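Local coordinates for Lin0012 protein (Listeria innocua, PDB 3K17) that probably phosphorylates phosphomevalonate at the expense of ATP, the second kinase step of the mevalonate route to isopentenyl diphosphate, at residues A235-Q238 against N243-H246; E20-V23 against G27-A30; V60-P63 against E67-P70. All coordinates share one frame; numbering follows the deposited sequence.

Contact 1: A235-Q238 against N243-H246; sequences AFKQ and NYQH
Lys237 and Tyr244 share one polar partner: Glu25 OE2 takes a salt bridge from Lys237 NZ and a hydrogen bond with Tyr244 OH, so the carboxylate oxygen ties together two side chains that already lie against each other. Below those polar ends the lysine runs over one face of the tyrosine ring. Its CB stands above the ring centre, 4.0 Å from the centroid of Tyr244 and 12° off the ring normal, a CH-pi contact. From there the chain runs across to the CD2-CE2 side of the ring, with Lys237 CG 3.4 Å from Tyr244 CD2 and Lys237 CD 3.5 Å from Tyr244 CE2. Lys237 is extended at every torsion, chi1 176° onward, which lays its methylenes along the ring and delivers NZ to the same glutamate as the hydroxyl.

The two segments belong to helices 226-239 and 241-264, consecutive helices of this GHMP-family kinase joined by a very short turn and running at a steep angle to each other, and the contact closes the angle between them near the turn. Asn243 N, in the first turn of the second helix, is hydrogen-bonded to Asp240 OD1.

At the root of the tyrosine, Phe236 reaches over with the CZ-CE2 end of its ring. Phe236 CZ lies 3.6 Å from Asn243 CB, and Phe236 CE2 is 4.1 Å from Tyr244 CB. The same phenylalanine packs on Leu284, Lys287 and Ala288 of helix 267-288, which puts it where three helices meet. Gln238 O, in the first helix, accepts a hydrogen bond from Lys228 NZ of the second subunit.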
loop_
_atom_site.group_PDB
_atom_site.type_symbol
_atom_site.label_atom_id
_atom_site.label_comp_id
_atom_site.label_asym_id
_atom_site.label_seq_id
_atom_site.Cartn_x
_atom_site.Cartn_y
_atom_site.Cartn_z
ATOM N N ALA A 235 15.578 -12.248 -24.712
ATOM C CA ALA A 235 16.258 -13.189 -23.834
ATOM C C ALA A 235 17.132 -14.109 -24.674
ATOM O O ALA A 235 18.247 -14.448 -24.281
ATOM C CB ALA A 235 15.247 -14.002 -23.045
ATOM N N PHE A 236 16.615 -14.515 -25.831
ATOM C CA PHE A 236 17.363 -15.381 -26.729
ATOM C C PHE A 236 18.671 -14.687 -27.092
ATOM O O PHE A 236 19.723 -15.317 -27.176
ATOM C CB PHE A 236 16.562 -15.652 -28.001
ATOM C CG PHE A 236 17.342 -16.380 -29.057
ATOM C CD1 PHE A 236 17.748 -17.696 -28.856
ATOM C CD2 PHE A 236 17.698 -15.741 -30.238
ATOM C CE1 PHE A 236 18.500 -18.368 -29.816
ATOM C CE2 PHE A 236 18.452 -16.404 -31.208
ATOM C CZ PHE A 236 18.854 -17.719 -30.995
ATOM N N LYS A 237 18.587 -13.382 -27.315
ATOM C CA LYS A 237 19.749 -12.577 -27.660
ATOM C C LYS A 237 20.840 -12.707 -26.591
ATOM O O LYS A 237 22.030 -12.698 -26.903
ATOM C CB LYS A 237 19.327 -11.113 -27.804
ATOM C CG LYS A 237 20.461 -10.145 -28.075
ATOM C CD LYS A 237 19.942 -8.719 -28.202
ATOM C CE LYS A 237 21.082 -7.733 -28.397
ATOM N NZ LYS A 237 20.593 -6.330 -28.518
ATOM N N GLN A 238 20.425 -12.837 -25.335
ATOM C CA GLN A 238 21.357 -12.961 -24.216
ATOM C C GLN A 238 21.777 -14.416 -24.013
ATOM O O GLN A 238 22.894 -14.700 -23.588
ATOM C CB GLN A 238 20.701 -12.450 -22.935
ATOM C CG GLN A 238 19.904 -11.166 -23.107
ATOM C CD GLN A 238 20.769 -9.964 -23.433
ATOM O OE1 GLN A 238 20.258 -8.881 -23.720
ATOM N NE2 GLN A 238 22.084 -10.145 -23.381
ATOM N N ASN A 243 23.997 -17.058 -32.434
ATOM C CA ASN A 243 22.887 -17.322 -33.338
ATOM C C ASN A 243 22.125 -16.040 -33.650
ATOM O O ASN A 243 21.761 -15.793 -34.797
ATOM C CB ASN A 243 21.939 -18.357 -32.728
ATOM C CG ASN A 243 22.473 -19.772 -32.839
ATOM O OD1 ASN A 243 22.001 -20.684 -32.157
ATOM N ND2 ASN A 243 23.457 -19.966 -33.710
ATOM N N TYR A 244 21.889 -15.225 -32.626
ATOM C CA TYR A 244 21.168 -13.973 -32.817
ATOM C C TYR A 244 21.937 -13.078 -33.777
ATOM O O TYR A 244 21.349 -12.446 -34.654
ATOM C CB TYR A 244 20.977 -13.247 -31.484
ATOM C CG TYR A 244 20.155 -11.979 -31.607
ATOM C CD1 TYR A 244 18.793 -12.034 -31.910
ATOM C CD2 TYR A 244 20.741 -10.724 -31.442
ATOM C CE1 TYR A 244 18.035 -10.871 -32.045
ATOM C CE2 TYR A 244 19.992 -9.554 -31.574
ATOM C CZ TYR A 244 18.641 -9.635 -31.874
ATOM O OH TYR A 244 17.895 -8.482 -31.993
ATOM N N GLN A 245 23.256 -13.031 -33.614
ATOM C CA GLN A 245 24.083 -12.203 -34.479
ATOM C C GLN A 245 24.062 -12.729 -35.912
ATOM O O GLN A 245 24.162 -11.958 -36.866
ATOM C CB GLN A 245 25.524 -12.145 -33.954
ATOM C CG GLN A 245 26.409 -11.170 -34.716
ATOM C CD GLN A 245 25.825 -9.763 -34.768
ATOM O OE1 GLN A 245 25.677 -9.095 -33.739
ATOM N NE2 GLN A 245 25.486 -9.310 -35.973
ATOM N N HIS A 246 23.931 -14.044 -36.058
ATOM C CA HIS A 246 23.873 -14.654 -37.384
ATOM C C HIS A 246 22.600 -14.164 -38.048
ATOM O O HIS A 246 22.580 -13.849 -39.239
ATOM C CB HIS A 246 23.832 -16.181 -37.280
ATOM C CG HIS A 246 23.599 -16.866 -38.591
ATOM N ND1 HIS A 246 24.485 -16.781 -39.644
ATOM C CD2 HIS A 246 22.576 -17.644 -39.023
ATOM C CE1 HIS A 246 24.020 -17.476 -40.666
ATOM N NE2 HIS A 246 22.864 -18.009 -40.316
#

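Contact 2: E20-V23 against G27-A30; sequences EYAV and GHTA
Val23 and Ala30 make the apolar part of this contact. The valine's CG2 methyl meets the alanine's only side-chain carbon at 3.5 Å (Val23 CG2 to Ala30 CB), with Val23 CB behind it at 3.8 Å from the same Ala30 CB. CG2 is the branch that lies opposite the valine's backbone N, whereas CG1 sits between that nitrogen and the carbonyl carbon, chi1 71°. Ala22 CB makes a looser contact with the imidazole, 4.3 Å from His28 CD2.

Carbonyl packing comes next. Ala22 O rests against the root of the histidine side chain, 3.4 Å from His28 CB and 3.6 Å from His28 CG, approaching the imidazole obliquely.

Hydrogen bonds all lead out of the pair or stay within one segment. His28 ND1 bonds to Ser26 O inside the turn, which helps fix the ring's rotation, and Val23 O bonds to Thr177 OG1. Residues 27-30 also form backbone hydrogen bonds with Tyr175 of strand 172-176 and with Thr177 just beyond it, in the large mixed sheet. The contact thus closes the antiparallel beta connection from strand 7-18 to strand 29-35, with Ala22 also packed on Leu248 and Asn251 of helix 241-264.

With no hydrogen bond between them, the two segments meet by van der Waals packing alone, and the polar groups of the contact find their partners elsewhere, such as Thr177 for Val23 O and Ser26 for His28 ND1.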
loop_
_atom_site.group_PDB
_atom_site.type_symbol
_atom_site.label_atom_id
_atom_site.label_comp_id
_atom_site.label_asym_id
_atom_site.label_seq_id
_atom_site.Cartn_x
_atom_site.Cartn_y
_atom_site.Cartn_z
ATOM N N GLU A 20 11.890 -7.336 -39.876
ATOM C CA GLU A 20 11.341 -7.382 -38.521
ATOM C C GLU A 20 12.286 -8.059 -37.533
ATOM O O GLU A 20 13.029 -8.977 -37.892
ATOM C CB GLU A 20 9.999 -8.119 -38.496
ATOM C CG GLU A 20 8.944 -7.540 -39.409
ATOM C CD GLU A 20 8.721 -8.400 -40.642
ATOM O OE1 GLU A 20 9.711 -8.706 -41.336
ATOM O OE2 GLU A 20 7.558 -8.763 -40.914
ATOM N N TYR A 21 12.214 -7.602 -36.285
ATOM C CA TYR A 21 13.027 -8.087 -35.175
ATOM C C TYR A 21 14.413 -7.474 -35.207
ATOM O O TYR A 21 14.837 -6.856 -34.234
ATOM C CB TYR A 21 13.096 -9.619 -35.176
ATOM C CG TYR A 21 11.848 -10.251 -34.590
ATOM C CD1 TYR A 21 11.633 -10.261 -33.208
ATOM C CD2 TYR A 21 10.858 -10.791 -35.413
ATOM C CE1 TYR A 21 10.466 -10.787 -32.662
ATOM C CE2 TYR A 21 9.684 -11.322 -34.876
ATOM C CZ TYR A 21 9.494 -11.316 -33.500
ATOM O OH TYR A 21 8.331 -11.827 -32.959
ATOM N N ALA A 22 15.106 -7.617 -36.331
ATOM C CA ALA A 22 16.441 -7.048 -36.458
ATOM C C ALA A 22 16.340 -5.527 -36.391
ATOM O O ALA A 22 17.227 -4.846 -35.867
ATOM C CB ALA A 22 17.065 -7.473 -37.787
ATOM N N VAL A 23 15.239 -5.002 -36.912
ATOM C CA VAL A 23 15.024 -3.568 -36.948
ATOM C C VAL A 23 15.067 -2.894 -35.575
ATOM O O VAL A 23 15.286 -1.688 -35.492
ATOM C CB VAL A 23 13.689 -3.228 -37.670
ATOM C CG1 VAL A 23 12.493 -3.629 -36.811
ATOM C CG2 VAL A 23 13.653 -1.756 -38.016
ATOM N N GLY A 27 20.450 1.508 -36.150
ATOM C CA GLY A 27 21.042 1.499 -37.477
ATOM C C GLY A 27 20.576 0.403 -38.415
ATOM O O GLY A 27 21.016 0.349 -39.563
ATOM N N HIS A 28 19.702 -0.484 -37.948
ATOM C CA HIS A 28 19.214 -1.542 -38.820
ATOM C C HIS A 28 18.012 -1.051 -39.612
ATOM O O HIS A 28 17.297 -0.134 -39.185
ATOM C CB HIS A 28 18.883 -2.797 -38.016
ATOM C CG HIS A 28 20.092 -3.584 -37.617
ATOM N ND1 HIS A 28 21.071 -3.078 -36.790
ATOM C CD2 HIS A 28 20.486 -4.839 -37.941
ATOM C CE1 HIS A 28 22.013 -3.988 -36.618
ATOM N NE2 HIS A 28 21.682 -5.066 -37.306
ATOM N N THR A 29 17.782 -1.663 -40.766
ATOM C CA THR A 29 16.706 -1.219 -41.635
ATOM C C THR A 29 15.581 -2.208 -41.921
ATOM O O THR A 29 15.799 -3.419 -42.034
ATOM C CB THR A 29 17.289 -0.746 -42.992
ATOM O OG1 THR A 29 18.329 0.210 -42.755
ATOM C CG2 THR A 29 16.215 -0.095 -43.841
ATOM N N ALA A 30 14.373 -1.669 -42.050
ATOM C CA ALA A 30 13.203 -2.472 -42.374
ATOM C C ALA A 30 12.405 -1.765 -43.455
ATOM O O ALA A 30 12.515 -0.548 -43.627
ATOM C CB ALA A 30 12.324 -2.684 -41.134
#

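Contact 3: V60-P63 against E67-P70; sequences VSWP and ELKP
Apolar side chains interlock here between two extended, irregular runs of the same loop, Val60 to Pro63 and Glu67 to Pro70, which pass in nearly opposite directions (157°) between strand 50-52 and helix 76-91. Leu68 has the largest share of the packing, lying over one face of the Trp62 indole. Its CB stands 3.8 Å from the centroid of the five-membered ring, 17° off the normal, a CH-pi contact. Leu68 CD2 sits over the six-membered ring of Trp62, 3.9 Å above the plane and off centre, while Leu68 CD1, on the same face, lies past the ring outline, 3.5 Å from Trp62 CE3.

Trp62 is turned with CG between its backbone N and carbonyl carbon, chi1 65°, and Glu67 O fits 3.4 Å from Trp62 CB at the base of the ring system. Ile82 of helix 76-91 and Leu51 of strand 50-52 touch both Trp62 and Leu68, so the pair fills the gap between that helix and the small strand at the margin of the mixed sheet.

At the start of the first segment, Val60 divides its branches: CG2 packs 4.1 Å from Leu68 CD1, and CG1 meets Pro70 CB at 3.8 Å. Trp75 packs on both Val60 and Pro70.

Charge gathers on the side that faces the second subunit. Lys69 NZ forms a salt bridge with Glu67 OE1 at 3.0 Å, approaching from above the carboxylate plane, while Glu67 OE2 pairs with Arg186 and Tyr189 of the second subunit.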
loop_
_atom_site.group_PDB
_atom_site.type_symbol
_atom_site.label_atom_id
_atom_site.label_comp_id
_atom_site.label_asym_id
_atom_site.label_seq_id
_atom_site.Cartn_x
_atom_site.Cartn_y
_atom_site.Cartn_z
ATOM N N VAL A 60 -12.062 11.956 -21.307
ATOM C CA VAL A 60 -11.361 12.422 -20.118
ATOM C C VAL A 60 -11.031 13.872 -20.439
ATOM O O VAL A 60 -10.989 14.259 -21.611
ATOM C CB VAL A 60 -10.038 11.676 -19.856
ATOM C CG1 VAL A 60 -10.316 10.314 -19.239
ATOM C CG2 VAL A 60 -9.251 11.547 -21.148
ATOM N N SER A 61 -10.816 14.677 -19.409
ATOM C CA SER A 61 -10.485 16.075 -19.619
ATOM C C SER A 61 -9.239 16.380 -18.824
ATOM O O SER A 61 -8.807 15.574 -17.994
ATOM C CB SER A 61 -11.634 16.980 -19.159
ATOM O OG SER A 61 -11.386 18.337 -19.509
ATOM N N TRP A 62 -8.653 17.538 -19.089
ATOM C CA TRP A 62 -7.452 17.956 -18.389
ATOM C C TRP A 62 -7.325 19.467 -18.554
ATOM O O TRP A 62 -7.824 20.033 -19.524
ATOM C CB TRP A 62 -6.228 17.215 -18.951
ATOM C CG TRP A 62 -5.879 17.535 -20.389
ATOM C CD1 TRP A 62 -4.854 18.328 -20.823
ATOM C CD2 TRP A 62 -6.518 17.023 -21.572
ATOM N NE1 TRP A 62 -4.810 18.336 -22.201
ATOM C CE2 TRP A 62 -5.821 17.547 -22.684
ATOM C CE3 TRP A 62 -7.610 16.172 -21.799
ATOM C CZ2 TRP A 62 -6.178 17.249 -24.006
ATOM C CZ3 TRP A 62 -7.965 15.871 -23.116
ATOM C CH2 TRP A 62 -7.245 16.412 -24.203
ATOM N N PRO A 63 -6.650 20.137 -17.611
ATOM C CA PRO A 63 -6.482 21.594 -17.678
ATOM C C PRO A 63 -5.836 22.111 -18.958
ATOM O O PRO A 63 -4.989 21.450 -19.559
ATOM C CB PRO A 63 -5.655 21.905 -16.432
ATOM C CG PRO A 63 -4.839 20.656 -16.252
ATOM C CD PRO A 63 -5.831 19.557 -16.531
ATOM N N GLU A 67 -1.294 19.035 -17.828
ATOM C CA GLU A 67 -1.002 17.632 -18.056
ATOM C C GLU A 67 -2.242 16.749 -18.084
ATOM O O GLU A 67 -3.210 16.980 -17.350
ATOM C CB GLU A 67 -0.047 17.132 -16.967
ATOM C CG GLU A 67 0.251 15.644 -17.020
ATOM C CD GLU A 67 1.186 15.212 -15.912
ATOM O OE1 GLU A 67 1.080 15.779 -14.809
ATOM O OE2 GLU A 67 2.016 14.305 -16.137
ATOM N N LEU A 68 -2.217 15.746 -18.956
ATOM C CA LEU A 68 -3.317 14.799 -19.038
ATOM C C LEU A 68 -2.776 13.516 -18.410
ATOM O O LEU A 68 -1.822 12.918 -18.915
ATOM C CB LEU A 68 -3.723 14.558 -20.493
ATOM C CG LEU A 68 -4.722 13.418 -20.736
ATOM C CD1 LEU A 68 -6.012 13.669 -19.947
ATOM C CD2 LEU A 68 -5.011 13.305 -22.219
ATOM N N LYS A 69 -3.351 13.110 -17.287
ATOM C CA LYS A 69 -2.885 11.902 -16.626
ATOM C C LYS A 69 -4.043 11.090 -16.072
ATOM O O LYS A 69 -4.181 10.948 -14.861
ATOM C CB LYS A 69 -1.904 12.250 -15.498
ATOM C CG LYS A 69 -2.354 13.374 -14.573
ATOM C CD LYS A 69 -1.459 13.452 -13.340
ATOM C CE LYS A 69 -1.796 14.644 -12.444
ATOM N NZ LYS A 69 -1.255 15.928 -12.974
ATOM N N PRO A 70 -4.880 10.530 -16.960
ATOM C CA PRO A 70 -6.037 9.727 -16.541
ATOM C C PRO A 70 -5.632 8.401 -15.888
ATOM O O PRO A 70 -4.482 7.980 -15.982
ATOM C CB PRO A 70 -6.814 9.538 -17.843
ATOM C CG PRO A 70 -5.714 9.479 -18.874
ATOM C CD PRO A 70 -4.760 10.568 -18.430
#

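In the fold
Along the chain the order is contact 2, contact 3, contact 1, each closed before the next opens. Contacts 1 and 2 are neighbours, with centres 14 Å apart on the same side of the chain's centre, and they pack where Tyr244 OH approaches Tyr21 O. Helix 241-264, which carries half of contact 1, also covers residues of contact 2, so the loop leading into strand 29-35 is seated against that helix. Contact 3 stands apart, its centre 35 Å from contact 2 and 42 Å from contact 1, on the other side of the chain's centre from contact 2. Contacts 1 and 3 nevertheless both touch the second subunit, which therefore reaches widely separated parts of this chain.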